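Local coordinates for aminotransferase (PDB 4ZM4), which belongs to the class-III aminotransferases, a pyridoxal-5'-phosphate-dependent family, and is built here as a dimer of two identical subunits, at residues Leu51-Asp54 and Val55-Glu59; Ile60-Leu63 and Asn64-Tyr67; Gly68-Leu71 and Phe72-Asp76; Gly342-Met345 and Glu346-Arg350. The protein carries 1 engineered substitution. One frame throughout, in Å; residues are numbered along the deposited sequence.

Contact 1. Residues Leu51-Asp54 and Val55-Glu59; sequences LLRD and VEDGE
Asp54 and Gly58 close the backbone of this tight reversal, with Asp54 N giving its hydrogen to Gly58 O at 3.0 Å. A second, weak bond runs the other way, from Asp57 N to Asp54 O at 3.2 Å, and completes a type I turn over Val55 and Glu56. Arg53 and Glu59 form a non-hydrogen-bonded antiparallel pair, where CA-H...O contacts do the joining: Glu59 CA to Leu52 O at 3.4 Å, and Arg53 CA to Gly58 O at 3.3 Å.

Among the charged groups, Arg53 reaches forward alongside Asp57, and the two side chains point the same way. Its chain bends at chi2 (136°), which brings NH1 to 2.9 Å from Asp57 OD1. The guanidinium and carboxylate planes are nearly parallel, 19° apart, but Asp57 OD1 comes in obliquely, and the hydrogen bond within this salt bridge is bent and weak. Arg45 makes a second salt bridge to the same Asp57 oxygen, and Ser46 takes Arg53 NE.

Water joins the acids on the turn, donating to Asp54 OD2 at 2.7 Å and to Glu56 OE1 at 3.2 Å; Glu56 OE2 is held by the backbone N of Asn14.

With Asp57 at positive phi (55°) and Asp54 facing both Asp57 and Gly58, this is a beta hairpin closed by a type I turn with a G1 beta bulge, joining strands 51-54 and 59-62.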
loop_
_atom_site.group_PDB
_atom_site.type_symbol
_atom_site.label_atom_id
_atom_site.label_comp_id
_atom_site.label_asym_id
_atom_site.label_seq_id
_atom_site.Cartn_x
_atom_site.Cartn_y
_atom_site.Cartn_z
ATOM N N LEU B 51 -23.656 1.299 10.861
ATOM C CA LEU B 51 -24.608 2.062 10.065
ATOM C C LEU B 51 -23.907 2.980 9.059
ATOM O O LEU B 51 -22.986 3.708 9.418
ATOM C CB LEU B 51 -25.495 2.916 10.957
ATOM C CG LEU B 51 -26.491 2.207 11.884
ATOM C CD1 LEU B 51 -27.263 3.244 12.683
ATOM C CD2 LEU B 51 -27.456 1.334 11.100
ATOM N N LEU B 52 -24.348 2.919 7.804
ATOM C CA LEU B 52 -23.930 3.872 6.783
ATOM C C LEU B 52 -24.988 4.952 6.665
ATOM O O LEU B 52 -26.185 4.670 6.826
ATOM C CB LEU B 52 -23.812 3.197 5.420
ATOM C CG LEU B 52 -22.869 2.013 5.297
ATOM C CD1 LEU B 52 -23.082 1.348 3.949
ATOM C CD2 LEU B 52 -21.431 2.452 5.466
ATOM N N ARG B 53 -24.565 6.173 6.345
ATOM C CA ARG B 53 -25.527 7.103 5.795
ATOM C C ARG B 53 -25.171 7.513 4.386
ATOM O O ARG B 53 -24.077 7.959 4.109
ATOM C CB ARG B 53 -26.039 8.243 6.664
ATOM C CG ARG B 53 -25.097 9.278 7.177
ATOM C CD ARG B 53 -25.747 10.700 7.012
ATOM N NE ARG B 53 -24.882 11.753 7.506
ATOM C CZ ARG B 53 -25.258 13.024 7.632
ATOM N NH1 ARG B 53 -26.505 13.412 7.353
ATOM N NH2 ARG B 53 -24.373 13.904 8.057
ATOM N N ASP B 54 -26.155 7.284 3.529
ATOM C CA ASP B 54 -26.295 7.818 2.161
ATOM C C ASP B 54 -26.110 9.319 1.946
ATOM O O ASP B 54 -26.266 10.122 2.867
ATOM C CB ASP B 54 -27.756 7.574 1.708
ATOM C CG ASP B 54 -27.907 6.331 0.976
ATOM O OD1 ASP B 54 -26.870 5.675 0.759
ATOM O OD2 ASP B 54 -29.052 5.979 0.648
ATOM N N VAL B 55 -25.893 9.682 0.689
ATOM C CA VAL B 55 -26.042 11.066 0.261
ATOM C C VAL B 55 -27.513 11.510 0.182
ATOM O O VAL B 55 -27.774 12.697 0.058
ATOM C CB VAL B 55 -25.368 11.324 -1.109
ATOM C CG1 VAL B 55 -23.880 11.116 -1.009
ATOM C CG2 VAL B 55 -25.959 10.437 -2.207
ATOM N N GLU B 56 -28.457 10.560 0.180
ATOM C CA GLU B 56 -29.903 10.843 0.312
ATOM C C GLU B 56 -30.364 10.740 1.765
ATOM O O GLU B 56 -31.554 10.633 2.038
ATOM C CB GLU B 56 -30.722 9.863 -0.540
ATOM C CG GLU B 56 -30.396 9.879 -2.036
ATOM C CD GLU B 56 -31.082 8.763 -2.815
ATOM O OE1 GLU B 56 -32.084 8.201 -2.323
ATOM O OE2 GLU B 56 -30.615 8.431 -3.926
ATOM N N ASP B 57 -29.415 10.771 2.699
ATOM C CA ASP B 57 -29.668 10.591 4.132
ATOM C C ASP B 57 -30.413 9.294 4.546
ATOM O O ASP B 57 -30.868 9.173 5.665
ATOM C CB ASP B 57 -30.326 11.848 4.733
ATOM C CG ASP B 57 -29.377 13.081 4.756
ATOM O OD1 ASP B 57 -28.162 12.934 5.071
ATOM O OD2 ASP B 57 -29.860 14.214 4.489
ATOM N N GLY B 58 -30.461 8.289 3.692
ATOM C CA GLY B 58 -30.896 6.956 4.117
ATOM C C GLY B 58 -29.919 6.284 5.074
ATOM O O GLY B 58 -28.708 6.514 4.977
ATOM N N GLU B 59 -30.438 5.467 5.994
ATOM C CA GLU B 59 -29.617 4.664 6.915
ATOM C C GLU B 59 -29.583 3.213 6.456
ATOM O O GLU B 59 -30.625 2.621 6.203
ATOM C CB GLU B 59 -30.171 4.678 8.340
ATOM C CG GLU B 59 -29.903 5.953 9.122
ATOM C CD GLU B 59 -30.263 5.833 10.602
ATOM O OE1 GLU B 59 -30.587 4.712 11.074
ATOM O OE2 GLU B 59 -30.212 6.870 11.294
HETATM O O HOH W 1 -31.667 6.109 0.106
#

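Contact 2. Residues Ile60-Leu63 and Asn64-Tyr67; sequences IIDL and NMGY. With P3B ((3E,4R,5R)-4,5-dihydroxy-3-{[(Z)-{3-hydroxy-2-methyl-5-[(phosphonooxy)methyl]pyridin-4(1H)-ylidene}methyl]imino}cyclohex-1-ene-1-carboxylic acid), chain H.
An Asx turn at the end of strand 59-62, where Asp62 meets Asn64 and Met65, leads the chain toward the ligand pocket. Asp62 OD1 takes two backbone hydrogens, from Asn64 N at 2.9 Å and from Met65 N at 3.0 Å. Both donors come from the same face of the carboxylate, Met65 N standing far above its plane and Asn64 N less so, the Met65 bond being the straighter at 166°. With CG opposite the backbone N (chi1 -160°), the carboxylate of Asp62 reaches forward over the turn. Its other oxygen, OD2, is bonded to the hydroxyl of Tyr74 and to a water that donates to it at 2.8 Å. That water also accepts from Gly66 N and from Asn64 ND2, so it links the carboxylate to the backbone and side chain of the turn.

Beneath the turn, Met65 doubles back through its bent chain and lays SD 3.8 Å from Asp62 CB. In this class-III aminotransferase fold the segment then enters the active site at the dimer interface: Tyr67 presents one ring face to P3B and also packs on Val310 of the second subunit. Tyr67 CD1 lies 3.2 Å from OAF of the ligand. Asn64 ND2 sits over the centre of the opposite face, 3.3 Å above the ring plane.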
loop_
_atom_site.group_PDB
_atom_site.type_symbol
_atom_site.label_atom_id
_atom_site.label_comp_id
_atom_site.label_asym_id
_atom_site.label_seq_id
_atom_site.Cartn_x
_atom_site.Cartn_y
_atom_site.Cartn_z
ATOM N N ILE B 60 -28.374 2.650 6.382
ATOM C CA ILE B 60 -28.179 1.268 5.968
ATOM C C ILE B 60 -27.348 0.514 6.973
ATOM O O ILE B 60 -26.253 0.935 7.306
ATOM C CB ILE B 60 -27.474 1.168 4.603
ATOM C CG1 ILE B 60 -28.270 1.925 3.546
ATOM C CG2 ILE B 60 -27.419 -0.286 4.161
ATOM C CD1 ILE B 60 -27.810 3.338 3.209
ATOM N N ILE B 61 -27.862 -0.626 7.417
ATOM C CA ILE B 61 -27.104 -1.555 8.218
ATOM C C ILE B 61 -26.138 -2.288 7.316
ATOM O O ILE B 61 -26.546 -2.924 6.345
ATOM C CB ILE B 61 -28.017 -2.566 8.923
ATOM C CG1 ILE B 61 -28.895 -1.853 9.960
ATOM C CG2 ILE B 61 -27.193 -3.623 9.640
ATOM C CD1 ILE B 61 -30.097 -2.677 10.398
ATOM N N ASP B 62 -24.848 -2.178 7.625
ATOM C CA ASP B 62 -23.782 -2.741 6.810
ATOM C C ASP B 62 -23.354 -4.092 7.334
ATOM O O ASP B 62 -22.921 -4.198 8.485
ATOM C CB ASP B 62 -22.603 -1.776 6.820
ATOM C CG ASP B 62 -21.619 -2.000 5.646
ATOM O OD1 ASP B 62 -21.672 -3.056 5.022
ATOM O OD2 ASP B 62 -20.811 -1.104 5.371
ATOM N N LEU B 63 -23.503 -5.148 6.520
ATOM C CA LEU B 63 -23.021 -6.484 6.903
ATOM C C LEU B 63 -21.636 -6.765 6.303
ATOM O O LEU B 63 -20.981 -7.738 6.677
ATOM C CB LEU B 63 -24.006 -7.564 6.469
ATOM C CG LEU B 63 -25.409 -7.450 7.037
ATOM C CD1 LEU B 63 -26.249 -8.579 6.508
ATOM C CD2 LEU B 63 -25.422 -7.442 8.563
ATOM N N ASN B 64 -21.200 -5.898 5.390
ATOM C CA ASN B 64 -19.899 -6.019 4.736
ATOM C C ASN B 64 -18.774 -5.332 5.529
ATOM O O ASN B 64 -17.670 -5.826 5.580
ATOM C CB ASN B 64 -20.009 -5.400 3.344
ATOM C CG ASN B 64 -18.785 -5.646 2.497
ATOM O OD1 ASN B 64 -18.450 -6.787 2.183
ATOM N ND2 ASN B 64 -18.113 -4.564 2.097
ATOM N N MET B 65 -19.062 -4.165 6.093
ATOM C CA MET B 65 -18.143 -3.469 6.991
ATOM C C MET B 65 -16.753 -3.160 6.443
ATOM O O MET B 65 -15.743 -3.209 7.188
ATOM C CB MET B 65 -18.027 -4.255 8.314
ATOM C CG MET B 65 -19.346 -4.358 9.074
ATOM S SD MET B 65 -20.097 -2.786 9.554
ATOM C CE MET B 65 -18.805 -2.043 10.548
ATOM N N GLY B 66 -16.681 -2.822 5.159
ATOM C CA GLY B 66 -15.408 -2.413 4.576
ATOM C C GLY B 66 -14.389 -3.498 4.507
ATOM O O GLY B 66 -13.180 -3.253 4.544
ATOM N N TYR B 67 -14.872 -4.710 4.417
ATOM C CA TYR B 67 -14.056 -5.868 4.070
ATOM C C TYR B 67 -13.053 -6.368 5.152
ATOM O O TYR B 67 -12.002 -6.924 4.808
ATOM C CB TYR B 67 -13.374 -5.635 2.708
ATOM C CG TYR B 67 -14.328 -5.375 1.564
ATOM C CD1 TYR B 67 -14.886 -6.415 0.833
ATOM C CD2 TYR B 67 -14.651 -4.093 1.192
ATOM C CE1 TYR B 67 -15.728 -6.175 -0.250
ATOM C CE2 TYR B 67 -15.485 -3.845 0.105
ATOM C CZ TYR B 67 -16.032 -4.881 -0.609
ATOM O OH TYR B 67 -16.893 -4.617 -1.669
HETATM O OAH P3B H . -3.959 -5.423 -0.988
HETATM P PBA P3B H . -4.963 -5.494 0.236
HETATM O OAI P3B H . -6.297 -5.208 -0.385
HETATM O OAC P3B H . -4.664 -4.487 1.334
HETATM O OAQ P3B H . -4.829 -7.100 0.684
HETATM C CAM P3B H . -4.711 -8.186 -0.292
HETATM C CAV P3B H . -5.207 -9.315 0.312
HETATM C CAL P3B H . -4.283 -10.235 0.787
HETATM N NAP P3B H . -4.757 -11.364 1.444
HETATM C CAU P3B H . -6.104 -11.564 1.638
HETATM C CAA P3B H . -6.567 -12.695 2.258
HETATM C CAW P3B H . -6.985 -10.703 1.152
HETATM O OAE P3B H . -8.294 -10.961 1.373
HETATM C CAX P3B H . -6.600 -9.529 0.503
HETATM C CAJ P3B H . -7.586 -8.619 -0.017
HETATM N NAO P3B H . -8.924 -8.938 -0.040
HETATM C CAT P3B H . -9.861 -8.134 -0.638
HETATM C CAK P3B H . -9.586 -6.997 -1.449
HETATM C CAS P3B H . -10.558 -6.251 -2.106
HETATM C CAR P3B H . -10.243 -5.098 -2.849
HETATM O OAD P3B H . -11.116 -4.371 -3.349
HETATM O OAB P3B H . -9.107 -4.788 -3.114
HETATM C CAN P3B H . -11.860 -6.416 -1.839
HETATM C CAY P3B H . -12.294 -7.527 -0.869
HETATM O OAF P3B H . -13.469 -8.057 -1.513
HETATM C CAZ P3B H . -11.208 -8.628 -0.534
HETATM O OAG P3B H . -11.427 -9.425 0.687
HETATM O O HOH W 2 -18.930 -2.039 3.590
#

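Contact 3. Residues Gly68-Leu71 and Phe72-Asp76; sequences GPHL and FGYAD
Phe72 begins the second segment by turning one face of its ring toward Leu71. Leu71 CB lies over that face but offset toward the rim, 4.3 Å from Phe72 CD2, a loose contact between neighbours in the chain. Beyond it, the ring of Phe72 makes a cation-pi contact with Lys327.

Gly73 turns the chain. Its N gives a long, weak hydrogen bond to His70 O at 3.4 Å, though a nearly straight one (163°), and the backbone angles of Leu71 and Phe72 between them are those of a type I beta turn. At Gly73 the chain then leaves with a positive phi of 91°, at which a CB would run into the carbonyl oxygen of Phe72.

Tyr74 folds back over His70 in a T-shaped pair, its edge aimed at the imidazole face, with ring centroids 5.0 Å apart and planes at 63°. Tyr74 CE1 comes within 3.6 Å of His70 ND1, and CD1 stands above the centre of the imidazole. Pro69 CB covers the centre of the opposite face, so the histidine ring is sandwiched. Its rotation is also fixed by polar means, because His70 ND1 is hydrogen-bonded to Met65 O, while the hydroxyl of Tyr74 goes to Asp62.

Asp76 stands at the N-cap position of helix 77-89 without a capping bond from its side chain, which instead forms a salt bridge with Lys327. Leu71 and Phe72 pack against helices 315-329 and 334-355, whereas His70 and Tyr74 face Met92 of the second subunit.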
loop_
_atom_site.group_PDB
_atom_site.type_symbol
_atom_site.label_atom_id
_atom_site.label_comp_id
_atom_site.label_asym_id
_atom_site.label_seq_id
_atom_site.Cartn_x
_atom_site.Cartn_y
_atom_site.Cartn_z
ATOM N N GLY B 68 -13.408 -6.250 6.434
ATOM C CA GLY B 68 -12.697 -6.972 7.507
ATOM C C GLY B 68 -12.034 -6.241 8.676
ATOM O O GLY B 68 -11.810 -6.852 9.716
ATOM N N PRO B 69 -11.674 -4.961 8.517
ATOM C CA PRO B 69 -10.904 -4.280 9.590
ATOM C C PRO B 69 -11.670 -3.929 10.863
ATOM O O PRO B 69 -11.049 -3.807 11.911
ATOM C CB PRO B 69 -10.431 -2.966 8.946
ATOM C CG PRO B 69 -10.819 -3.030 7.523
ATOM C CD PRO B 69 -11.887 -4.084 7.361
ATOM N N HIS B 70 -12.994 -3.822 10.781
ATOM C CA HIS B 70 -13.786 -3.183 11.821
ATOM C C HIS B 70 -14.432 -4.182 12.739
ATOM O O HIS B 70 -15.620 -4.482 12.648
ATOM C CB HIS B 70 -14.801 -2.259 11.158
ATOM C CG HIS B 70 -14.159 -1.219 10.297
ATOM N ND1 HIS B 70 -14.219 -1.248 8.910
ATOM C CD2 HIS B 70 -13.395 -0.157 10.618
ATOM C CE1 HIS B 70 -13.516 -0.244 8.421
ATOM N NE2 HIS B 70 -13.016 0.439 9.431
ATOM N N LEU B 71 -13.644 -4.668 13.669
ATOM C CA LEU B 71 -14.090 -5.633 14.653
ATOM C C LEU B 71 -15.087 -5.009 15.639
ATOM O O LEU B 71 -15.992 -5.693 16.159
ATOM C CB LEU B 71 -12.883 -6.168 15.383
ATOM C CG LEU B 71 -13.000 -7.517 16.043
ATOM C CD1 LEU B 71 -13.180 -8.609 15.016
ATOM C CD2 LEU B 71 -11.748 -7.792 16.874
ATOM N N PHE B 72 -14.925 -3.721 15.886
ATOM C CA PHE B 72 -15.769 -2.975 16.811
ATOM C C PHE B 72 -16.702 -1.987 16.103
ATOM O O PHE B 72 -17.286 -1.118 16.736
ATOM C CB PHE B 72 -14.877 -2.198 17.795
ATOM C CG PHE B 72 -13.901 -3.064 18.547
ATOM C CD1 PHE B 72 -14.352 -3.943 19.542
ATOM C CD2 PHE B 72 -12.533 -3.015 18.270
ATOM C CE1 PHE B 72 -13.461 -4.740 20.239
ATOM C CE2 PHE B 72 -11.642 -3.819 18.974
ATOM C CZ PHE B 72 -12.100 -4.681 19.956
ATOM N N GLY B 73 -16.802 -2.062 14.788
ATOM C CA GLY B 73 -17.643 -1.123 14.039
ATOM C C GLY B 73 -16.918 0.097 13.583
ATOM O O GLY B 73 -15.743 0.292 13.861
ATOM N N TYR B 74 -17.624 0.921 12.821
ATOM C CA TYR B 74 -17.077 2.111 12.220
ATOM C C TYR B 74 -16.905 3.213 13.260
ATOM O O TYR B 74 -17.610 3.219 14.277
ATOM C CB TYR B 74 -18.018 2.628 11.150
ATOM C CG TYR B 74 -18.158 1.778 9.904
ATOM C CD1 TYR B 74 -17.050 1.336 9.207
ATOM C CD2 TYR B 74 -19.424 1.507 9.364
ATOM C CE1 TYR B 74 -17.199 0.578 8.063
ATOM C CE2 TYR B 74 -19.564 0.761 8.207
ATOM C CZ TYR B 74 -18.449 0.305 7.562
ATOM O OH TYR B 74 -18.586 -0.414 6.400
ATOM N N ALA B 75 -16.004 4.161 12.998
ATOM C CA ALA B 75 -15.789 5.321 13.903
ATOM C C ALA B 75 -15.530 4.932 15.362
ATOM O O ALA B 75 -16.190 5.458 16.287
ATOM C CB ALA B 75 -16.972 6.287 13.829
ATOM N N ASP B 76 -14.604 3.989 15.562
ATOM C CA ASP B 76 -14.241 3.517 16.904
ATOM C C ASP B 76 -13.389 4.600 17.542
ATOM O O ASP B 76 -12.236 4.787 17.139
ATOM C CB ASP B 76 -13.483 2.174 16.795
ATOM C CG ASP B 76 -13.265 1.479 18.145
ATOM O OD1 ASP B 76 -12.565 0.447 18.180
ATOM O OD2 ASP B 76 -13.775 1.932 19.180
#

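Contact 4. Residues Gly342-Met345 and Glu346-Arg350; sequences GQYM and EDTVR
Thr348 and Tyr344 meet twice through one carbonyl. Tyr344 O accepts from Thr348 OG1 at 2.6 Å and from Thr348 N at 3.0 Å, the two donors arriving from opposite faces of the carbonyl plane. Thr348 keeps OG1 beside its own backbone N (chi1 -59°), which turns the hydroxyl back to the preceding helical turn. Thr348 OG1 also stands over the centre of the Tyr344 ring, 3.8 Å above its plane.

One face round, Met345 curls through chi2 and chi3 and touches Val349, SD to CG2 at 3.9 Å. Between these pairs run the regular i to i+4 bonds, such as Asp347 N to Gln343 O at 2.8 Å.

Glu346 stretches out fully extended, and its OE2 takes Arg350 NH2 at 2.9 Å, in the guanidinium plane; a weak bond from Arg350 NE joins the same oxygen. Its other oxygen, OE1, forms a salt bridge with Arg364.

Farther out, Tyr344 OH is bonded to Asp433, and Met345 packs on Ile432 and Met369. Both segments belong to helix 334-355, which lies between helix 429-444 and the antiparallel sheet that includes strands 360-365 and 368-373, an alpha/beta layering characteristic of the small C-terminal domain in fold type I enzymes.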
loop_
_atom_site.group_PDB
_atom_site.type_symbol
_atom_site.label_atom_id
_atom_site.label_comp_id
_atom_site.label_asym_id
_atom_site.label_seq_id
_atom_site.Cartn_x
_atom_site.Cartn_y
_atom_site.Cartn_z
ATOM N N GLY B 342 -22.097 -14.021 16.148
ATOM C CA GLY B 342 -22.131 -14.801 14.920
ATOM C C GLY B 342 -23.154 -15.917 14.965
ATOM O O GLY B 342 -23.864 -16.157 13.984
ATOM N N GLN B 343 -23.248 -16.583 16.101
ATOM C CA GLN B 343 -24.197 -17.659 16.255
ATOM C C GLN B 343 -25.589 -17.102 16.101
ATOM O O GLN B 343 -26.444 -17.694 15.421
ATOM C CB GLN B 343 -24.041 -18.342 17.624
ATOM C CG GLN B 343 -24.892 -19.602 17.794
ATOM C CD GLN B 343 -24.380 -20.764 16.980
ATOM O OE1 GLN B 343 -24.978 -21.162 15.987
ATOM N NE2 GLN B 343 -23.256 -21.325 17.402
ATOM N N TYR B 344 -25.853 -15.981 16.768
ATOM C CA TYR B 344 -27.181 -15.394 16.699
ATOM C C TYR B 344 -27.524 -14.975 15.268
ATOM O O TYR B 344 -28.675 -15.112 14.848
ATOM C CB TYR B 344 -27.325 -14.225 17.676
ATOM C CG TYR B 344 -28.768 -13.760 17.843
ATOM C CD1 TYR B 344 -29.745 -14.623 18.346
ATOM C CD2 TYR B 344 -29.146 -12.469 17.506
ATOM C CE1 TYR B 344 -31.060 -14.215 18.497
ATOM C CE2 TYR B 344 -30.442 -12.042 17.675
ATOM C CZ TYR B 344 -31.400 -12.919 18.174
ATOM O OH TYR B 344 -32.698 -12.490 18.343
ATOM N N MET B 345 -26.554 -14.443 14.526
ATOM C CA MET B 345 -26.827 -14.044 13.139
ATOM C C MET B 345 -27.090 -15.300 12.345
ATOM O O MET B 345 -28.053 -15.356 11.594
ATOM C CB MET B 345 -25.678 -13.242 12.516
ATOM C CG MET B 345 -25.929 -12.855 11.047
ATOM S SD MET B 345 -27.197 -11.565 10.819
ATOM C CE MET B 345 -26.189 -10.114 11.128
ATOM N N GLU B 346 -26.230 -16.305 12.516
ATOM C CA GLU B 346 -26.413 -17.566 11.822
ATOM C C GLU B 346 -27.802 -18.156 12.091
ATOM O O GLU B 346 -28.517 -18.469 11.140
ATOM C CB GLU B 346 -25.335 -18.579 12.199
ATOM C CG GLU B 346 -25.549 -19.944 11.551
ATOM C CD GLU B 346 -24.454 -20.948 11.852
ATOM O OE1 GLU B 346 -23.504 -20.647 12.627
ATOM O OE2 GLU B 346 -24.527 -22.046 11.271
ATOM N N ASP B 347 -28.200 -18.282 13.364
ATOM C CA ASP B 347 -29.501 -18.887 13.700
ATOM C C ASP B 347 -30.670 -18.094 13.095
ATOM O O ASP B 347 -31.593 -18.664 12.503
ATOM C CB ASP B 347 -29.697 -19.032 15.225
ATOM C CG ASP B 347 -28.662 -19.972 15.887
ATOM O OD1 ASP B 347 -28.062 -20.837 15.196
ATOM O OD2 ASP B 347 -28.451 -19.835 17.112
ATOM N N THR B 348 -30.596 -16.775 13.212
ATOM C CA THR B 348 -31.639 -15.873 12.705
ATOM C C THR B 348 -31.820 -15.974 11.206
ATOM O O THR B 348 -32.934 -16.121 10.717
ATOM C CB THR B 348 -31.283 -14.421 13.042
ATOM O OG1 THR B 348 -31.159 -14.295 14.461
ATOM C CG2 THR B 348 -32.362 -13.488 12.555
ATOM N N VAL B 349 -30.710 -15.945 10.475
ATOM C CA VAL B 349 -30.750 -16.020 9.018
ATOM C C VAL B 349 -31.217 -17.387 8.540
ATOM O O VAL B 349 -32.024 -17.458 7.622
ATOM C CB VAL B 349 -29.395 -15.638 8.412
ATOM C CG1 VAL B 349 -29.339 -15.906 6.928
ATOM C CG2 VAL B 349 -29.109 -14.168 8.694
ATOM N N ARG B 350 -30.780 -18.465 9.192
ATOM C CA ARG B 350 -31.341 -19.817 8.913
ATOM C C ARG B 350 -32.878 -19.900 9.067
ATOM O O ARG B 350 -33.559 -20.450 8.205
ATOM C CB ARG B 350 -30.697 -20.894 9.805
ATOM C CG ARG B 350 -29.405 -21.461 9.247
ATOM C CD ARG B 350 -28.904 -22.712 9.985
ATOM N NE ARG B 350 -27.446 -22.806 9.886
ATOM C CZ ARG B 350 -26.767 -23.163 8.790
ATOM N NH1 ARG B 350 -27.399 -23.530 7.677
ATOM N NH2 ARG B 350 -25.437 -23.162 8.803
#

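How the contacts relate
From the N-terminal side, contact 1 closes the hairpin between strands 51-54 and 59-62, and contact 2 follows directly at the end of the second strand. The two share a sheet: Leu52 N probably bonds to Ile60 O at 2.8 Å, and Leu51 packs on Ile61. Contact 3 continues the chain toward helix 77-89 and folds back, so that Tyr74 reaches both Leu52 of contact 1 and Asp62 of contact 2. None of these nests in or crosses another; they run in series. Contact 4 comes much later, within helix 334-355, and touches the others just where Met345 CE meets Leu63 CD2 at 3.8 Å, tying that helix to the loop after the hairpin.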